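PDB 6M6U: mRNA nuclease HepT from Shewanella oneidensis MR-1, which cleaves mRNA as the growth-inhibiting toxin of a type VII toxin-antitoxin system and is neutralised by its partner MntA, mostly through tri-AMPylation. Local coordinates for residues B[49-54]-B[71-76]; B[88-93]-B[121-126]. All blocks are in the same frame, centred on the assembly; numbering follows the deposited sequence.

Interaction 1 (B[49-54]-B[71-76]); sequences ACIDIA and DSFTLL
The ring of Phe73 is the one flat group in this contact, and its leading end is set against helix 49-54. Cys50 CB lies at the ring edge, in the plane, 3.9 Å from Phe73 CZ. The other neighbours meet the ring obliquely: Ile51 CG1 is 3.8 Å from Phe73 CE2, Ala54 CB is 4.0 Å from Phe73 CE1, and the carbonyl oxygen of Cys50 also borders CE1. The Ile51 side chain crosses the aromatic one at about a right angle. With CG anti to its carbonyl carbon (chi1 -66°), Phe73 swings its ring toward the other helix although its CB does not point there.

One turn further along helix 49-54, Ala54 is directed at its neighbour and fits among Ser72, Phe73 and Leu76. Its CB is 3.5 Å from Leu76 CD1 and 3.2 Å from Ser72 OG. The small methyl lets the backbones come close, with Ala54 CA and Ser72 CA 5.8 Å apart, while the segment axes stay 9.3 Å apart and cross at 51°. Ser72 OG lies anti to its own backbone N (chi1 -167°), which brings it alongside Ala54; its hydrogen-bond partner is Asn55 OD1, the next residue of helix 33-60. A second polar tie joins the helices where Asn58 ND2 bonds to Ser72 O.

Beyond Phe73, helix 84-102 covers the ring with Leu90 and Lys91, and Ile51 reaches Arg97, a probable active-site residue. Ile51 also packs on Gln112 of the antitoxin MntA chain. The six touching residues are all buried and meet mainly through apolar side chains, whereas the serine hydroxyl is satisfied just beside the segments; the result is a hydrophobic joint of the helical HepT-like fold, with its polar fastening from Asn55 and Asn58.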
ATOM      1  N   ALA B  49     -17.755  38.464  19.148  1.00 48.79           N
ATOM      2  CA  ALA B  49     -19.193  38.245  19.251  1.00 50.48           C
ATOM      3  C   ALA B  49     -19.911  38.709  17.987  1.00 53.09           C
ATOM      4  O   ALA B  49     -20.851  38.052  17.524  1.00 54.51           O
ATOM      5  CB  ALA B  49     -19.745  38.949  20.488  1.00 51.64           C
ATOM      6  N   CYS B  50     -19.471  39.829  17.402  1.00 49.38           N
ATOM      7  CA  CYS B  50     -20.058  40.280  16.142  1.00 52.19           C
ATOM      8  C   CYS B  50     -19.739  39.321  15.007  1.00 53.01           C
ATOM      9  O   CYS B  50     -20.601  39.029  14.170  1.00 51.48           O
ATOM     10  CB  CYS B  50     -19.558  41.680  15.793  1.00 59.60           C
ATOM     11  SG  CYS B  50     -20.257  43.003  16.796  1.00 64.66           S
ATOM     12  N   ILE B  51     -18.496  38.836  14.953  1.00 53.76           N
ATOM     13  CA  ILE B  51     -18.095  37.914  13.900  1.00 49.92           C
ATOM     14  C   ILE B  51     -18.853  36.597  14.023  1.00 48.12           C
ATOM     15  O   ILE B  51     -19.267  36.009  13.016  1.00 46.84           O
ATOM     16  CB  ILE B  51     -16.570  37.711  13.941  1.00 50.49           C
ATOM     17  CG1 ILE B  51     -15.867  39.009  13.532  1.00 47.38           C
ATOM     18  CG2 ILE B  51     -16.145  36.552  13.038  1.00 47.84           C
ATOM     19  CD1 ILE B  51     -14.402  39.043  13.878  1.00 43.75           C
ATOM     20  N   ASP B  52     -19.066  36.122  15.254  1.00 40.76           N
ATOM     21  CA  ASP B  52     -19.801  34.875  15.440  1.00 43.04           C
ATOM     22  C   ASP B  52     -21.235  35.004  14.946  1.00 48.85           C
ATOM     23  O   ASP B  52     -21.782  34.064  14.360  1.00 51.87           O
ATOM     24  CB  ASP B  52     -19.778  34.455  16.910  1.00 55.10           C
ATOM     25  CG  ASP B  52     -18.406  33.985  17.368  1.00 66.27           C
ATOM     26  OD1 ASP B  52     -17.510  33.806  16.511  1.00 71.17           O
ATOM     27  OD2 ASP B  52     -18.229  33.791  18.591  1.00 70.14           O
ATOM     28  N   ILE B  53     -21.863  36.159  15.179  1.00 49.78           N
ATOM     29  CA  ILE B  53     -23.193  36.414  14.632  1.00 48.84           C
ATOM     30  C   ILE B  53     -23.158  36.350  13.112  1.00 45.75           C
ATOM     31  O   ILE B  53     -24.000  35.705  12.476  1.00 44.79           O
ATOM     32  CB  ILE B  53     -23.721  37.776  15.120  1.00 48.70           C
ATOM     33  CG1 ILE B  53     -24.061  37.723  16.610  1.00 53.64           C
ATOM     34  CG2 ILE B  53     -24.917  38.223  14.289  1.00 47.11           C
ATOM     35  CD1 ILE B  53     -24.109  39.087  17.258  1.00 54.85           C
ATOM     36  N   ALA B  54     -22.181  37.030  12.510  1.00 42.94           N
ATOM     37  CA  ALA B  54     -22.067  37.053  11.058  1.00 45.71           C
ATOM     38  C   ALA B  54     -21.863  35.650  10.500  1.00 48.27           C
ATOM     39  O   ALA B  54     -22.583  35.223   9.589  1.00 49.55           O
ATOM     40  CB  ALA B  54     -20.918  37.971  10.646  1.00 45.68           C
ATOM     41  N   ASP B  71     -14.692  39.279   5.481  1.00 62.62           N
ATOM     42  CA  ASP B  71     -15.528  38.783   4.398  1.00 63.34           C
ATOM     43  C   ASP B  71     -16.887  38.314   4.895  1.00 61.66           C
ATOM     44  O   ASP B  71     -17.848  38.285   4.117  1.00 65.99           O
ATOM     45  CB  ASP B  71     -14.818  37.640   3.672  1.00 67.42           C
ATOM     46  CG  ASP B  71     -15.497  37.265   2.370  1.00 78.29           C
ATOM     47  OD1 ASP B  71     -15.642  36.052   2.101  1.00 87.56           O
ATOM     48  OD2 ASP B  71     -15.889  38.175   1.605  1.00 80.02           O
ATOM     49  N   SER B  72     -16.990  37.950   6.176  1.00 57.48           N
ATOM     50  CA  SER B  72     -18.280  37.566   6.733  1.00 54.95           C
ATOM     51  C   SER B  72     -19.203  38.769   6.864  1.00 57.51           C
ATOM     52  O   SER B  72     -20.416  38.648   6.662  1.00 57.61           O
ATOM     53  CB  SER B  72     -18.085  36.887   8.086  1.00 50.34           C
ATOM     54  OG  SER B  72     -19.278  36.247   8.496  1.00 55.06           O
ATOM     55  N   PHE B  73     -18.653  39.935   7.220  1.00 57.37           N
ATOM     56  CA  PHE B  73     -19.448  41.159   7.183  1.00 56.39           C
ATOM     57  C   PHE B  73     -19.754  41.565   5.750  1.00 58.99           C
ATOM     58  O   PHE B  73     -20.863  42.028   5.454  1.00 63.42           O
ATOM     59  CB  PHE B  73     -18.725  42.295   7.910  1.00 50.31           C
ATOM     60  CG  PHE B  73     -18.570  42.072   9.383  1.00 47.06           C
ATOM     61  CD1 PHE B  73     -19.680  41.863  10.184  1.00 47.06           C
ATOM     62  CD2 PHE B  73     -17.317  42.077   9.969  1.00 50.46           C
ATOM     63  CE1 PHE B  73     -19.545  41.659  11.542  1.00 50.44           C
ATOM     64  CE2 PHE B  73     -17.174  41.877  11.328  1.00 55.43           C
ATOM     65  CZ  PHE B  73     -18.292  41.669  12.117  1.00 55.16           C
ATOM     66  N   THR B  74     -18.780  41.404   4.849  1.00 58.27           N
ATOM     67  CA  THR B  74     -19.003  41.730   3.445  1.00 60.40           C
ATOM     68  C   THR B  74     -20.186  40.954   2.881  1.00 66.21           C
ATOM     69  O   THR B  74     -21.032  41.525   2.183  1.00 74.29           O
ATOM     70  CB  THR B  74     -17.740  41.449   2.631  1.00 59.58           C
ATOM     71  OG1 THR B  74     -16.679  42.302   3.081  1.00 66.65           O
ATOM     72  CG2 THR B  74     -17.986  41.694   1.154  1.00 58.04           C
ATOM     73  N   LEU B  75     -20.278  39.655   3.191  1.00 59.83           N
ATOM     74  CA  LEU B  75     -21.372  38.841   2.667  1.00 55.58           C
ATOM     75  C   LEU B  75     -22.722  39.294   3.215  1.00 54.59           C
ATOM     76  O   LEU B  75     -23.732  39.249   2.504  1.00 55.41           O
ATOM     77  CB  LEU B  75     -21.143  37.363   2.979  1.00 54.03           C
ATOM     78  CG  LEU B  75     -20.014  36.657   2.214  1.00 61.83           C
ATOM     79  CD1 LEU B  75     -19.949  35.180   2.591  1.00 61.81           C
ATOM     80  CD2 LEU B  75     -20.192  36.807   0.707  1.00 66.56           C
ATOM     81  N   LEU B  76     -22.770  39.716   4.481  1.00 51.93           N
ATOM     82  CA  LEU B  76     -24.018  40.246   5.026  1.00 56.71           C
ATOM     83  C   LEU B  76     -24.446  41.512   4.295  1.00 61.55           C
ATOM     84  O   LEU B  76     -25.645  41.746   4.092  1.00 61.70           O
ATOM     85  CB  LEU B  76     -23.878  40.530   6.519  1.00 53.25           C
ATOM     86  CG  LEU B  76     -23.564  39.357   7.449  1.00 54.38           C
ATOM     87  CD1 LEU B  76     -23.288  39.879   8.849  1.00 52.96           C
ATOM     88  CD2 LEU B  76     -24.717  38.359   7.466  1.00 56.70           C
TER

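Interaction 2 (B[88-93]-B[121-126]); sequences DNLKKM and EDFEQF
Met93 and Leu90 of helix 84-102 meet the two aromatic side chains of helix 120-131, and here the packing is tight. The methyl of Met93 sits over one face of the Phe123 ring, offset toward the rim, with CE 3.9 Å from the ring centroid in a CH-pi contact. Bends at chi2 (-86°) and chi3 turn the methyl onto that face, while SD makes a more oblique Met-aromatic approach. Leu90 splits its branches: Leu90 CD1 packs obliquely on the Phe126 ring, 3.5 Å from Phe126 CD1, whereas CD2 leans less closely toward Phe123.

The other side, nearer solvent, is polar: Asn89 is partly exposed while Asp122 is buried, and the two come close without a hydrogen bond. Asn89 crosses Asp122 at about a right angle, its CB 3.3 Å from Asp122 OD2. Amide and carboxylate planes are only 16° apart, yet Asn89 ND2 stays 3.7 Å from Asp122 OD1. Asp122 OD2 instead is hydrogen-bonded to His119 ND1.

With the axes 10.1 Å apart, dispersion and methyl-aromatic packing join these helices, while the Asp122 carboxylate finds its hydrogen-bond partner in His119, in the loop leading into helix 120-131.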
ATOM      1  N   ASP B  88     -18.481  48.389   6.595  1.00 68.48           N
ATOM      2  CA  ASP B  88     -17.118  48.900   6.497  1.00 73.56           C
ATOM      3  C   ASP B  88     -16.567  49.297   7.862  1.00 70.29           C
ATOM      4  O   ASP B  88     -15.375  49.111   8.131  1.00 68.86           O
ATOM      5  CB  ASP B  88     -17.074  50.083   5.531  1.00 79.84           C
ATOM      6  CG  ASP B  88     -17.167  49.650   4.081  1.00 87.27           C
ATOM      7  OD1 ASP B  88     -17.557  48.489   3.825  1.00 90.96           O
ATOM      8  OD2 ASP B  88     -16.851  50.471   3.194  1.00 89.25           O
ATOM      9  N   ASN B  89     -17.418  49.835   8.738  1.00 70.09           N
ATOM     10  CA  ASN B  89     -16.959  50.225  10.068  1.00 70.34           C
ATOM     11  C   ASN B  89     -16.600  49.004  10.903  1.00 64.71           C
ATOM     12  O   ASN B  89     -15.560  48.980  11.572  1.00 60.81           O
ATOM     13  CB  ASN B  89     -18.023  51.067  10.773  1.00 74.25           C
ATOM     14  CG  ASN B  89     -18.021  52.512  10.312  1.00 79.03           C
ATOM     15  OD1 ASN B  89     -17.039  52.996   9.743  1.00 76.48           O
ATOM     16  ND2 ASN B  89     -19.121  53.213  10.567  1.00 81.95           N
ATOM     17  N   LEU B  90     -17.459  47.979  10.885  1.00 60.34           N
ATOM     18  CA  LEU B  90     -17.154  46.745  11.600  1.00 57.97           C
ATOM     19  C   LEU B  90     -15.859  46.125  11.094  1.00 60.55           C
ATOM     20  O   LEU B  90     -15.066  45.596  11.882  1.00 59.65           O
ATOM     21  CB  LEU B  90     -18.310  45.753  11.462  1.00 53.79           C
ATOM     22  CG  LEU B  90     -19.659  46.165  12.041  1.00 54.54           C
ATOM     23  CD1 LEU B  90     -20.669  45.073  11.786  1.00 55.30           C
ATOM     24  CD2 LEU B  90     -19.551  46.462  13.526  1.00 59.32           C
ATOM     25  N   LYS B  91     -15.615  46.198   9.783  1.00 62.73           N
ATOM     26  CA  LYS B  91     -14.403  45.604   9.231  1.00 65.36           C
ATOM     27  C   LYS B  91     -13.148  46.347   9.680  1.00 70.55           C
ATOM     28  O   LYS B  91     -12.109  45.714   9.907  1.00 73.67           O
ATOM     29  CB  LYS B  91     -14.490  45.546   7.703  1.00 60.86           C
ATOM     30  CG  LYS B  91     -15.465  44.482   7.200  1.00 59.62           C
ATOM     31  CD  LYS B  91     -15.850  44.690   5.742  1.00 62.74           C
ATOM     32  CE  LYS B  91     -14.640  44.606   4.826  1.00 69.84           C
ATOM     33  NZ  LYS B  91     -15.007  44.769   3.385  1.00 70.70           N
ATOM     34  N   LYS B  92     -13.212  47.678   9.833  1.00 70.33           N
ATOM     35  CA  LYS B  92     -12.037  48.391  10.334  1.00 70.68           C
ATOM     36  C   LYS B  92     -11.907  48.274  11.851  1.00 66.51           C
ATOM     37  O   LYS B  92     -10.797  48.419  12.386  1.00 68.67           O
ATOM     38  CB  LYS B  92     -12.048  49.863   9.882  1.00 74.26           C
ATOM     39  CG  LYS B  92     -13.356  50.619  10.002  1.00 79.69           C
ATOM     40  CD  LYS B  92     -13.288  51.928   9.212  1.00 84.74           C
ATOM     41  CE  LYS B  92     -11.958  52.644   9.409  1.00 88.20           C
ATOM     42  NZ  LYS B  92     -11.909  53.359  10.716  1.00 90.61           N
ATOM     43  N   MET B  93     -13.011  47.996  12.555  1.00 60.17           N
ATOM     44  CA  MET B  93     -12.905  47.566  13.946  1.00 57.76           C
ATOM     45  C   MET B  93     -12.025  46.327  14.074  1.00 59.62           C
ATOM     46  O   MET B  93     -11.104  46.284  14.900  1.00 64.14           O
ATOM     47  CB  MET B  93     -14.286  47.280  14.516  1.00 59.75           C
ATOM     48  CG  MET B  93     -15.111  48.501  14.819  1.00 68.06           C
ATOM     49  SD  MET B  93     -14.726  49.121  16.463  1.00 72.88           S
ATOM     50  CE  MET B  93     -16.324  49.764  16.940  1.00 74.45           C
ATOM     51  N   GLU B 121     -20.930  52.768  19.106  1.00 78.56           N
ATOM     52  CA  GLU B 121     -22.286  52.736  18.565  1.00 79.65           C
ATOM     53  C   GLU B 121     -22.412  51.769  17.393  1.00 72.53           C
ATOM     54  O   GLU B 121     -23.514  51.284  17.118  1.00 68.50           O
ATOM     55  CB  GLU B 121     -22.715  54.139  18.131  1.00 85.86           C
ATOM     56  CG  GLU B 121     -23.384  54.966  19.223  1.00 95.67           C
ATOM     57  CD  GLU B 121     -22.398  55.573  20.210  1.00103.93           C
ATOM     58  OE1 GLU B 121     -22.854  56.266  21.144  1.00107.76           O
ATOM     59  OE2 GLU B 121     -21.176  55.367  20.054  1.00106.62           O
ATOM     60  N   ASP B 122     -21.310  51.492  16.686  1.00 71.94           N
ATOM     61  CA  ASP B 122     -21.358  50.533  15.585  1.00 71.49           C
ATOM     62  C   ASP B 122     -21.765  49.150  16.078  1.00 65.33           C
ATOM     63  O   ASP B 122     -22.589  48.477  15.451  1.00 66.10           O
ATOM     64  CB  ASP B 122     -20.005  50.470  14.874  1.00 75.21           C
ATOM     65  CG  ASP B 122     -19.622  51.789  14.225  1.00 81.42           C
ATOM     66  OD1 ASP B 122     -20.525  52.615  13.974  1.00 88.19           O
ATOM     67  OD2 ASP B 122     -18.418  51.996  13.962  1.00 78.82           O
ATOM     68  N   PHE B 123     -21.197  48.713  17.206  1.00 63.62           N
ATOM     69  CA  PHE B 123     -21.623  47.460  17.820  1.00 64.94           C
ATOM     70  C   PHE B 123     -23.107  47.488  18.161  1.00 69.43           C
ATOM     71  O   PHE B 123     -23.826  46.513  17.918  1.00 69.70           O
ATOM     72  CB  PHE B 123     -20.799  47.186  19.078  1.00 64.57           C
ATOM     73  CG  PHE B 123     -19.346  46.916  18.815  1.00 64.97           C
ATOM     74  CD1 PHE B 123     -18.957  46.035  17.819  1.00 57.93           C
ATOM     75  CD2 PHE B 123     -18.365  47.546  19.569  1.00 68.78           C
ATOM     76  CE1 PHE B 123     -17.621  45.782  17.579  1.00 54.62           C
ATOM     77  CE2 PHE B 123     -17.023  47.298  19.334  1.00 68.09           C
ATOM     78  CZ  PHE B 123     -16.652  46.415  18.334  1.00 64.79           C
ATOM     79  N   GLU B 124     -23.580  48.599  18.731  1.00 75.08           N
ATOM     80  CA  GLU B 124     -24.984  48.695  19.121  1.00 75.31           C
ATOM     81  C   GLU B 124     -25.889  48.806  17.901  1.00 70.92           C
ATOM     82  O   GLU B 124     -26.991  48.244  17.886  1.00 70.00           O
ATOM     83  CB  GLU B 124     -25.180  49.885  20.060  1.00 78.88           C
ATOM     84  CG  GLU B 124     -24.120  49.963  21.145  1.00 83.56           C
ATOM     85  CD  GLU B 124     -24.681  50.366  22.492  1.00 90.14           C
ATOM     86  OE1 GLU B 124     -24.741  51.580  22.773  1.00 92.22           O
ATOM     87  OE2 GLU B 124     -25.067  49.463  23.264  1.00 93.26           O
ATOM     88  N   GLN B 125     -25.436  49.520  16.869  1.00 69.93           N
ATOM     89  CA  GLN B 125     -26.179  49.574  15.614  1.00 71.38           C
ATOM     90  C   GLN B 125     -26.269  48.194  14.969  1.00 73.20           C
ATOM     91  O   GLN B 125     -27.318  47.816  14.433  1.00 74.83           O
ATOM     92  CB  GLN B 125     -25.512  50.576  14.670  1.00 74.75           C
ATOM     93  CG  GLN B 125     -26.278  50.877  13.394  1.00 79.08           C
ATOM     94  CD  GLN B 125     -25.548  51.873  12.508  1.00 79.83           C
ATOM     95  OE1 GLN B 125     -24.701  52.635  12.977  1.00 79.01           O
ATOM     96  NE2 GLN B 125     -25.869  51.864  11.219  1.00 79.33           N
ATOM     97  N   PHE B 126     -25.180  47.425  15.021  1.00 71.46           N
ATOM     98  CA  PHE B 126     -25.197  46.058  14.505  1.00 68.13           C
ATOM     99  C   PHE B 126     -26.154  45.179  15.303  1.00 69.81           C
ATOM    100  O   PHE B 126     -26.860  44.340  14.732  1.00 66.65           O
ATOM    101  CB  PHE B 126     -23.775  45.491  14.530  1.00 65.70           C
ATOM    102  CG  PHE B 126     -23.676  44.061  14.096  1.00 67.46           C
ATOM    103  CD1 PHE B 126     -23.800  43.717  12.761  1.00 70.08           C
ATOM    104  CD2 PHE B 126     -23.428  43.060  15.019  1.00 68.64           C
ATOM    105  CE1 PHE B 126     -23.693  42.397  12.358  1.00 69.25           C
ATOM    106  CE2 PHE B 126     -23.321  41.737  14.622  1.00 65.54           C
ATOM    107  CZ  PHE B 126     -23.453  41.407  13.289  1.00 65.51           C
TER

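Interaction 1 joins helix 33-60 to helix 69-78, and interaction 2 joins helix 84-102 to helix 120-131; along the chain the first closes before the second opens. Their centres are 11 Å apart within the same HepT-like domain, and they touch directly. Cys50 SG packs against Phe123 and Phe126, and a probable hydrogen bond links Thr74 OG1 to Lys91 NZ. The two contacts therefore form one continuous interior spanning four helices. Helix 84-102 also carries Arg97 and His102 of the RX(4)HXY motif, probable active-site residues, so this shared packing places the motif-bearing helix against the rest of the fold.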